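Local atomic coordinates of putative diflavin flavoprotein A 5 (Nostoc sp. PCC 7120, PDB entry 4FEK), a protein that probably transfers electrons from NADH to oxygen, reducing it to water, and is represented here by its N-terminal metallo-beta-lactamase-like domain. Residues Gly40-Ser45 with His179-Asp184; Pro58-Phe63 with Pro90-Thr95; Tyr82-His87 with Thr107-Leu112. One frame throughout, in Å; residues are numbered along the deposited sequence.

Contact 1 (Gly40-Ser45 with His179-Asp184); sequences GTTSNS and HICGDD
Two first torsions bring Thr41 and His179 together: the threonine hydroxyl lies across from its own backbone N (chi1 179°), and the histidine turns CG away from its carbonyl carbon (chi1 -76°). The two side chains then run alongside each other in the same direction, and OG1 of Thr41 reaches the edge of the imidazole, in the ring plane, 2.7 Å from His179 ND1. Either atom could be the donor of this hydrogen bond.

The backbones are also close, with the CA atoms of Thr41 and Ile180 4.3 Å apart. Gly40, with a positive phi of 75° and no side chain, lets the second segment come in tightly, and CB of Cys181 settles 3.5 Å from Thr41 O. Thr42 adds its methyl, CG2, which rests 3.8 Å from Ile180 O. Its hydroxyl faces elsewhere: OG1 donates to Asn44 OD1 over 2.7 Å and is also bonded to the backbone N of Gly232.

Thr42 O is hydrogen-bonded to His231 ND1, and the rings of His231 and Tyr35 both meet that of His179, so the buried imidazole is held at its edge and packed by aromatic neighbours. Asn44 and Thr42 thus bond strand 41-49 to the Gly230-Gly232 loop of this metallo-beta-lactamase-like fold, in which the position of His231 probably corresponds to an iron-ligand histidine of flavodiiron relatives.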
loop_
_atom_site.group_PDB
_atom_site.type_symbol
_atom_site.label_atom_id
_atom_site.label_comp_id
_atom_site.label_asym_id
_atom_site.label_seq_id
_atom_site.Cartn_x
_atom_site.Cartn_y
_atom_site.Cartn_z
ATOM N N GLY A 40 8.931 8.707 -13.456
ATOM C CA GLY A 40 8.978 7.332 -12.992
ATOM C C GLY A 40 8.026 7.131 -11.838
ATOM O O GLY A 40 7.095 7.927 -11.632
ATOM N N THR A 41 8.255 6.069 -11.079
ATOM C CA THR A 41 7.364 5.674 -9.991
ATOM C C THR A 41 8.092 4.624 -9.135
ATOM O O THR A 41 9.119 4.077 -9.550
ATOM C CB THR A 41 6.061 5.046 -10.575
ATOM O OG1 THR A 41 5.191 4.646 -9.515
ATOM C CG2 THR A 41 6.373 3.836 -11.455
ATOM N N THR A 42 7.604 4.391 -7.924
ATOM C CA THR A 42 7.988 3.189 -7.192
ATOM C C THR A 42 6.718 2.481 -6.762
ATOM O O THR A 42 5.658 3.107 -6.651
ATOM C CB THR A 42 8.832 3.517 -5.924
ATOM O OG1 THR A 42 7.989 3.987 -4.858
ATOM C CG2 THR A 42 9.897 4.561 -6.229
ATOM N N SER A 43 6.809 1.169 -6.580
ATOM C CA SER A 43 5.764 0.426 -5.899
ATOM C C SER A 43 6.348 -0.135 -4.608
ATOM O O SER A 43 7.332 -0.897 -4.630
ATOM C CB SER A 43 5.232 -0.707 -6.770
ATOM O OG SER A 43 4.220 -1.414 -6.070
ATOM N N ASN A 44 5.762 0.265 -3.488
ATOM C CA ASN A 44 6.325 -0.051 -2.180
ATOM C C ASN A 44 5.624 -1.216 -1.493
ATOM O O ASN A 44 4.411 -1.239 -1.370
ATOM C CB ASN A 44 6.311 1.185 -1.278
ATOM C CG ASN A 44 6.933 2.402 -1.941
ATOM O OD1 ASN A 44 7.849 2.286 -2.758
ATOM N ND2 ASN A 44 6.420 3.589 -1.594
ATOM N N SER A 45 6.407 -2.190 -1.041
ATOM C CA SER A 45 5.859 -3.306 -0.301
ATOM C C SER A 45 6.595 -3.306 1.043
ATOM O O SER A 45 7.694 -2.758 1.161
ATOM C CB SER A 45 6.123 -4.618 -1.065
ATOM O OG SER A 45 5.490 -5.710 -0.434
ATOM N N HIS A 179 3.748 9.588 -7.909
ATOM C CA HIS A 179 4.460 8.848 -8.953
ATOM C C HIS A 179 5.776 9.511 -9.308
ATOM O O HIS A 179 5.872 10.289 -10.254
ATOM C CB HIS A 179 3.572 8.589 -10.176
ATOM C CG HIS A 179 2.574 7.497 -9.950
ATOM N ND1 HIS A 179 2.954 6.196 -9.660
ATOM C CD2 HIS A 179 1.221 7.511 -9.903
ATOM C CE1 HIS A 179 1.874 5.453 -9.488
ATOM N NE2 HIS A 179 0.809 6.232 -9.610
ATOM N N ILE A 180 6.795 9.173 -8.523
ATOM C CA ILE A 180 8.120 9.726 -8.727
ATOM C C ILE A 180 9.152 8.734 -8.201
ATOM O O ILE A 180 9.017 8.197 -7.099
ATOM C CB ILE A 180 8.265 11.101 -8.056
ATOM C CG1 ILE A 180 9.681 11.645 -8.231
ATOM C CG2 ILE A 180 7.897 11.025 -6.573
ATOM C CD1 ILE A 180 9.801 13.130 -7.946
ATOM N N CYS A 181 10.161 8.473 -9.025
ATOM C CA CYS A 181 11.249 7.565 -8.663
ATOM C C CYS A 181 12.515 8.362 -8.367
ATOM O O CYS A 181 12.934 9.196 -9.175
ATOM C CB CYS A 181 11.520 6.592 -9.817
ATOM S SG CYS A 181 12.871 5.420 -9.453
ATOM N N GLY A 182 13.118 8.104 -7.214
ATOM C CA GLY A 182 14.340 8.775 -6.810
ATOM C C GLY A 182 15.108 7.918 -5.818
ATOM O O GLY A 182 14.662 6.833 -5.459
ATOM N N ASP A 183 16.265 8.395 -5.368
ATOM C CA ASP A 183 17.049 7.627 -4.395
ATOM C C ASP A 183 16.520 7.786 -2.968
ATOM O O ASP A 183 16.665 6.877 -2.143
ATOM C CB ASP A 183 18.535 7.995 -4.459
ATOM C CG ASP A 183 19.195 7.577 -5.773
ATOM O OD1 ASP A 183 18.630 6.745 -6.515
ATOM O OD2 ASP A 183 20.300 8.076 -6.057
ATOM N N ASP A 184 15.903 8.930 -2.670
ATOM C CA ASP A 184 15.385 9.190 -1.321
ATOM C C ASP A 184 14.171 8.334 -0.967
ATOM O O ASP A 184 13.155 8.378 -1.657
ATOM C CB ASP A 184 15.020 10.668 -1.176
ATOM C CG ASP A 184 16.244 11.577 -1.209
ATOM O OD1 ASP A 184 17.293 11.185 -0.646
ATOM O OD2 ASP A 184 16.157 12.672 -1.807
#

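Contact 2 (Pro58-Phe63 with Pro90-Thr95); sequences PPVESF and PNRIPT. With PO4 (phosphate ion), chain E.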
loop_
_atom_site.group_PDB
_atom_site.type_symbol
_atom_site.label_atom_id
_atom_site.label_comp_id
_atom_site.label_asym_id
_atom_site.label_seq_id
_atom_site.Cartn_x
_atom_site.Cartn_y
_atom_site.Cartn_z
ATOM N N PRO A 58 2.315 -6.754 -2.182
ATOM C CA PRO A 58 3.196 -7.206 -3.280
ATOM C C PRO A 58 2.821 -6.485 -4.590
ATOM O O PRO A 58 1.628 -6.299 -4.846
ATOM C CB PRO A 58 2.859 -8.700 -3.420
ATOM C CG PRO A 58 2.171 -9.088 -2.138
ATOM C CD PRO A 58 1.442 -7.835 -1.684
ATOM N N PRO A 59 3.813 -6.080 -5.391
ATOM C CA PRO A 59 3.583 -5.227 -6.570
ATOM C C PRO A 59 2.978 -5.943 -7.781
ATOM O O PRO A 59 2.800 -7.169 -7.770
ATOM C CB PRO A 59 4.985 -4.738 -6.916
ATOM C CG PRO A 59 5.874 -5.873 -6.439
ATOM C CD PRO A 59 5.253 -6.307 -5.151
ATOM N N VAL A 60 2.690 -5.170 -8.828
ATOM C CA VAL A 60 2.097 -5.699 -10.067
ATOM C C VAL A 60 3.066 -6.597 -10.815
ATOM O O VAL A 60 4.263 -6.600 -10.508
ATOM C CB VAL A 60 1.679 -4.566 -11.019
ATOM C CG1 VAL A 60 0.616 -3.685 -10.355
ATOM C CG2 VAL A 60 2.892 -3.752 -11.446
ATOM N N GLU A 61 2.553 -7.328 -11.816
ATOM C CA GLU A 61 3.368 -8.296 -12.573
ATOM C C GLU A 61 4.663 -7.690 -13.116
ATOM O O GLU A 61 5.703 -8.355 -13.183
ATOM C CB GLU A 61 2.566 -8.943 -13.722
ATOM C CG GLU A 61 3.408 -9.942 -14.547
ATOM C CD GLU A 61 2.595 -10.838 -15.462
ATOM O OE1 GLU A 61 1.474 -10.447 -15.849
ATOM O OE2 GLU A 61 3.084 -11.941 -15.790
ATOM N N SER A 62 4.603 -6.410 -13.466
ATOM C CA SER A 62 5.728 -5.733 -14.100
ATOM C C SER A 62 6.982 -5.743 -13.220
ATOM O O SER A 62 8.117 -5.762 -13.721
ATOM C CB SER A 62 5.328 -4.299 -14.461
ATOM O OG SER A 62 6.430 -3.593 -15.000
ATOM N N PHE A 63 6.766 -5.751 -11.908
ATOM C CA PHE A 63 7.848 -5.753 -10.919
ATOM C C PHE A 63 8.024 -7.133 -10.259
ATOM O O PHE A 63 8.875 -7.304 -9.384
ATOM C CB PHE A 63 7.516 -4.770 -9.806
ATOM C CG PHE A 63 7.766 -3.331 -10.153
ATOM C CD1 PHE A 63 8.989 -2.922 -10.668
ATOM C CD2 PHE A 63 6.789 -2.372 -9.903
ATOM C CE1 PHE A 63 9.230 -1.585 -10.944
ATOM C CE2 PHE A 63 7.024 -1.030 -10.194
ATOM C CZ PHE A 63 8.255 -0.647 -10.711
ATOM N N PRO A 90 -6.518 -7.026 -10.601
ATOM C CA PRO A 90 -6.182 -8.229 -11.367
ATOM C C PRO A 90 -4.740 -8.236 -11.866
ATOM O O PRO A 90 -4.191 -9.320 -12.053
ATOM C CB PRO A 90 -7.189 -8.216 -12.529
ATOM C CG PRO A 90 -7.818 -6.874 -12.509
ATOM C CD PRO A 90 -7.725 -6.356 -11.115
ATOM N N ASN A 91 -4.103 -7.080 -12.048
ATOM C CA ASN A 91 -2.715 -7.132 -12.505
ATOM C C ASN A 91 -1.720 -7.539 -11.393
ATOM O O ASN A 91 -0.519 -7.635 -11.626
ATOM C CB ASN A 91 -2.302 -5.838 -13.198
ATOM C CG ASN A 91 -2.439 -4.639 -12.294
ATOM O OD1 ASN A 91 -2.706 -4.789 -11.101
ATOM N ND2 ASN A 91 -2.256 -3.440 -12.851
ATOM N N ARG A 92 -2.230 -7.791 -10.188
ATOM C CA ARG A 92 -1.396 -8.315 -9.109
ATOM C C ARG A 92 -1.502 -9.834 -9.011
ATOM O O ARG A 92 -0.728 -10.461 -8.288
ATOM C CB ARG A 92 -1.808 -7.719 -7.774
ATOM C CG ARG A 92 -1.986 -6.208 -7.811
ATOM C CD ARG A 92 -0.811 -5.510 -7.190
ATOM N NE ARG A 92 -0.939 -4.052 -7.259
ATOM C CZ ARG A 92 -0.407 -3.216 -6.379
ATOM N NH1 ARG A 92 0.275 -3.695 -5.338
ATOM N NH2 ARG A 92 -0.564 -1.906 -6.532
ATOM N N ILE A 93 -2.476 -10.410 -9.708
ATOM C CA ILE A 93 -2.715 -11.853 -9.621
ATOM C C ILE A 93 -1.461 -12.698 -9.909
ATOM O O ILE A 93 -1.170 -13.630 -9.155
ATOM C CB ILE A 93 -3.903 -12.315 -10.491
ATOM C CG1 ILE A 93 -5.197 -11.662 -10.009
ATOM C CG2 ILE A 93 -4.017 -13.847 -10.479
ATOM C CD1 ILE A 93 -5.480 -11.922 -8.557
ATOM N N PRO A 94 -0.714 -12.383 -10.993
ATOM C CA PRO A 94 0.493 -13.194 -11.227
ATOM C C PRO A 94 1.490 -13.157 -10.060
ATOM O O PRO A 94 2.111 -14.173 -9.744
ATOM C CB PRO A 94 1.101 -12.566 -12.485
ATOM C CG PRO A 94 -0.103 -11.988 -13.218
ATOM C CD PRO A 94 -1.014 -11.489 -12.136
ATOM N N THR A 95 1.629 -12.015 -9.404
ATOM C CA THR A 95 2.491 -11.940 -8.227
ATOM C C THR A 95 1.957 -12.791 -7.061
ATOM O O THR A 95 2.730 -13.456 -6.370
ATOM C CB THR A 95 2.713 -10.467 -7.764
ATOM O OG1 THR A 95 3.028 -9.654 -8.903
ATOM C CG2 THR A 95 3.860 -10.386 -6.752
HETATM P P PO4 E . -2.731 -1.406 -9.577
HETATM O O1 PO4 E . -2.320 -2.863 -9.335
HETATM O O2 PO4 E . -2.857 -1.225 -11.053
HETATM O O3 PO4 E . -4.061 -1.229 -8.900
HETATM O O4 PO4 E . -1.647 -0.516 -9.019
#
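Arg92 reaches across to Pro58 and Val60 while holding a phosphate ion. From CB, chi1 (-47°) turns CG away from the carbonyl carbon and sets it 3.7 Å from phosphate O1; the bend at chi2 (-103°) then brings CD to 3.5 Å from Pro58 O, and the chain passes slantwise over Val60. NE donates to phosphate O1 at 2.8 Å in an almost straight bond, while CG1 of Val60 packs against the same nitrogen and the backbone N of Val60 lies over one face of the guanidinium. At the tip the two amino groups part: NH2 donates to phosphate O4 over 3.0 Å, and NH1 donates to Pro58 O, also at 3.0 Å, from 42° above the carbonyl plane. The phosphorus sits in the guanidinium plane at its edge. One group is thus fixed both by the ion and by the protein backbone.

Two further bonds tie the approach to helix 61-74 to the residues around the beginning of helix 93-102. OG1 of Thr95 donates to Pro59 O at 2.7 Å, while its methyl, CG2, packs on CB of Pro58. Glu61 N donates to Asn91 O at 3.1 Å, and the Glu61 side chain lies across the Pro94 ring at about a right angle.

Asn91 ND2 gives phosphate O2 a further bond of 2.9 Å, and His87, Ser89 and Lys174 add to the grip. In iron-binding flavodiiron relatives the positions of Ser89, Asn91 and Arg92 are probably those of glutamate, aspartate and histidine ligands. With a hydroxyl, an amide and a guanidinium there instead, the pocket appears suited to an anion, although the phosphate itself probably came from the crystallisation liquor.

Contact 3 (Tyr82-His87 with Thr107-Leu112); sequences YVILGH and TFVCSL. With PO4 (phosphate ion), chain E.
Val83 and Val109 carry a parallel ladder in which the segments 82-84 and 107-111 run with their axes 25° apart. Val83 N donates to Thr107 O and Val109 N to Val83 O, each at 2.9 Å; Leu85 N continues the series to Val109 O, also at 2.9 Å. Where the direct bonds stop, a water takes over, donating to Leu85 O and accepting from Ser111 N.

On one face of the sheet Val109 lies between two neighbours: CG2 is 3.7 Å from Tyr82 CD1, and CB is 3.7 Å from CG1 of Ile84, which runs alongside. On the other face CB of Val83 meets Phe108 CD2 at 4.0 Å.

Farther out, Ile84 and Val109 pack on Phe148 of the second sheet, while Ile55 of strand 53-56 lies against Val83. Beyond the strand, His87 donates from NE2 at its ring edge to phosphate O3, 3.0 Å away, Asp173 OD2 bonds ND1 of the same ring, and Trp156 meets it edge-to-face. Backbone bonds hold the strands together and apolar side chains cover both faces, while the polar side-chain chemistry lies in the loop after strand 80-84, consistent with Asp173 orienting the ring so that NE2 points to the anion.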
loop_
_atom_site.group_PDB
_atom_site.type_symbol
_atom_site.label_atom_id
_atom_site.label_comp_id
_atom_site.label_asym_id
_atom_site.label_seq_id
_atom_site.Cartn_x
_atom_site.Cartn_y
_atom_site.Cartn_z
ATOM N N TYR A 82 1.414 -14.084 6.545
ATOM C CA TYR A 82 0.343 -13.248 6.025
ATOM C C TYR A 82 0.809 -12.384 4.867
ATOM O O TYR A 82 1.949 -11.897 4.834
ATOM C CB TYR A 82 -0.248 -12.343 7.127
ATOM C CG TYR A 82 -0.760 -13.094 8.330
ATOM C CD1 TYR A 82 -1.926 -13.840 8.266
ATOM C CD2 TYR A 82 -0.074 -13.055 9.528
ATOM C CE1 TYR A 82 -2.393 -14.539 9.379
ATOM C CE2 TYR A 82 -0.525 -13.745 10.636
ATOM C CZ TYR A 82 -1.682 -14.477 10.557
ATOM O OH TYR A 82 -2.111 -15.161 11.668
ATOM N N VAL A 83 -0.100 -12.221 3.911
ATOM C CA VAL A 83 0.045 -11.264 2.816
ATOM C C VAL A 83 -1.168 -10.321 2.961
ATOM O O VAL A 83 -2.317 -10.743 2.781
ATOM C CB VAL A 83 0.023 -11.968 1.436
ATOM C CG1 VAL A 83 0.079 -10.950 0.317
ATOM C CG2 VAL A 83 1.219 -12.956 1.322
ATOM N N ILE A 84 -0.909 -9.065 3.313
ATOM C CA ILE A 84 -1.991 -8.089 3.508
ATOM C C ILE A 84 -2.165 -7.205 2.265
ATOM O O ILE A 84 -1.187 -6.677 1.725
ATOM C CB ILE A 84 -1.733 -7.234 4.738
ATOM C CG1 ILE A 84 -1.691 -8.137 5.985
ATOM C CG2 ILE A 84 -2.797 -6.107 4.860
ATOM C CD1 ILE A 84 -1.003 -7.527 7.175
ATOM N N LEU A 85 -3.410 -7.061 1.822
ATOM C CA LEU A 85 -3.727 -6.323 0.600
ATOM C C LEU A 85 -4.408 -5.005 0.916
ATOM O O LEU A 85 -5.457 -4.982 1.580
ATOM C CB LEU A 85 -4.664 -7.151 -0.269
ATOM C CG LEU A 85 -4.182 -8.549 -0.642
ATOM C CD1 LEU A 85 -5.130 -9.131 -1.661
ATOM C CD2 LEU A 85 -2.773 -8.447 -1.193
ATOM N N GLY A 86 -3.857 -3.908 0.406
ATOM C CA GLY A 86 -4.478 -2.607 0.628
ATOM C C GLY A 86 -5.659 -2.375 -0.318
ATOM O O GLY A 86 -6.429 -1.436 -0.139
ATOM N N HIS A 87 -5.758 -3.201 -1.355
ATOM C CA HIS A 87 -6.876 -3.182 -2.320
ATOM C C HIS A 87 -6.686 -4.375 -3.239
ATOM O O HIS A 87 -5.688 -5.085 -3.103
ATOM C CB HIS A 87 -6.892 -1.886 -3.145
ATOM C CG HIS A 87 -5.819 -1.812 -4.181
ATOM N ND1 HIS A 87 -4.533 -1.412 -3.895
ATOM C CD2 HIS A 87 -5.841 -2.088 -5.507
ATOM C CE1 HIS A 87 -3.806 -1.450 -4.997
ATOM N NE2 HIS A 87 -4.582 -1.845 -5.991
ATOM N N THR A 107 -1.579 -16.792 4.428
ATOM C CA THR A 107 -2.974 -16.398 4.533
ATOM C C THR A 107 -3.101 -14.988 4.000
ATOM O O THR A 107 -2.323 -14.100 4.350
ATOM C CB THR A 107 -3.503 -16.475 5.976
ATOM O OG1 THR A 107 -3.541 -17.845 6.374
ATOM C CG2 THR A 107 -4.923 -15.896 6.063
ATOM N N PHE A 108 -4.049 -14.816 3.093
ATOM C CA PHE A 108 -4.372 -13.510 2.559
ATOM C C PHE A 108 -5.253 -12.753 3.541
ATOM O O PHE A 108 -6.216 -13.304 4.085
ATOM C CB PHE A 108 -5.060 -13.659 1.202
ATOM C CG PHE A 108 -4.137 -14.106 0.121
ATOM C CD1 PHE A 108 -4.068 -15.442 -0.245
ATOM C CD2 PHE A 108 -3.289 -13.198 -0.490
ATOM C CE1 PHE A 108 -3.192 -15.857 -1.228
ATOM C CE2 PHE A 108 -2.412 -13.601 -1.468
ATOM C CZ PHE A 108 -2.361 -14.939 -1.844
ATOM N N VAL A 109 -4.898 -11.496 3.777
ATOM C CA VAL A 109 -5.627 -10.631 4.699
ATOM C C VAL A 109 -6.097 -9.443 3.858
ATOM O O VAL A 109 -5.304 -8.754 3.216
ATOM C CB VAL A 109 -4.739 -10.149 5.865
ATOM C CG1 VAL A 109 -5.537 -9.211 6.801
ATOM C CG2 VAL A 109 -4.194 -11.343 6.647
ATOM N N CYS A 110 -7.399 -9.250 3.795
ATOM C CA CYS A 110 -7.936 -8.226 2.915
ATOM C C CYS A 110 -9.228 -7.697 3.485
ATOM O O CYS A 110 -9.779 -8.252 4.429
ATOM C CB CYS A 110 -8.197 -8.792 1.510
ATOM S SG CYS A 110 -9.333 -10.226 1.479
ATOM N N SER A 111 -9.701 -6.605 2.903
ATOM C CA SER A 111 -11.027 -6.140 3.209
ATOM C C SER A 111 -11.996 -7.096 2.518
ATOM O O SER A 111 -11.716 -7.639 1.437
ATOM C CB SER A 111 -11.235 -4.689 2.740
ATOM O OG SER A 111 -12.557 -4.267 3.053
ATOM N N LEU A 112 -13.130 -7.305 3.170
ATOM C CA LEU A 112 -14.168 -8.231 2.725
ATOM C C LEU A 112 -14.498 -8.216 1.213
ATOM O O LEU A 112 -14.596 -9.281 0.607
ATOM C CB LEU A 112 -15.426 -8.005 3.578
ATOM C CG LEU A 112 -16.473 -9.102 3.752
ATOM C CD1 LEU A 112 -17.476 -9.046 2.623
ATOM C CD2 LEU A 112 -15.827 -10.466 3.815
HETATM P P PO4 E . -2.731 -1.406 -9.577
HETATM O O1 PO4 E . -2.320 -2.863 -9.335
HETATM O O2 PO4 E . -2.857 -1.225 -11.053
HETATM O O3 PO4 E . -4.061 -1.229 -8.900
HETATM O O4 PO4 E . -1.647 -0.516 -9.019
HETATM O O HOH W 1 -8.138 -5.318 0.813
#

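Contacts 1 and 3 both reach the seven-stranded sheet, through strand 41-49 and through strands 80-84 and 107-111; their centres lie about 22 Å apart, on opposite sides of the chain's centre. Contact 2 lies about 16 Å from contact 1 and 14 Å from contact 3, centre to centre, and touches both: Pro59 and Phe63 pack on Ser43, and Pro58 on Val83. Along the chain, 40-45 and 179-184 enclose all the other segments, while those of contacts 2 and 3 alternate, because helix 61-74, strand 80-84 and helix 93-102 follow one another. Contacts 2 and 3 share the phosphate, so the residues between strand 80-84 and helix 93-102 supply much of one anion site, to which Lys174 adds.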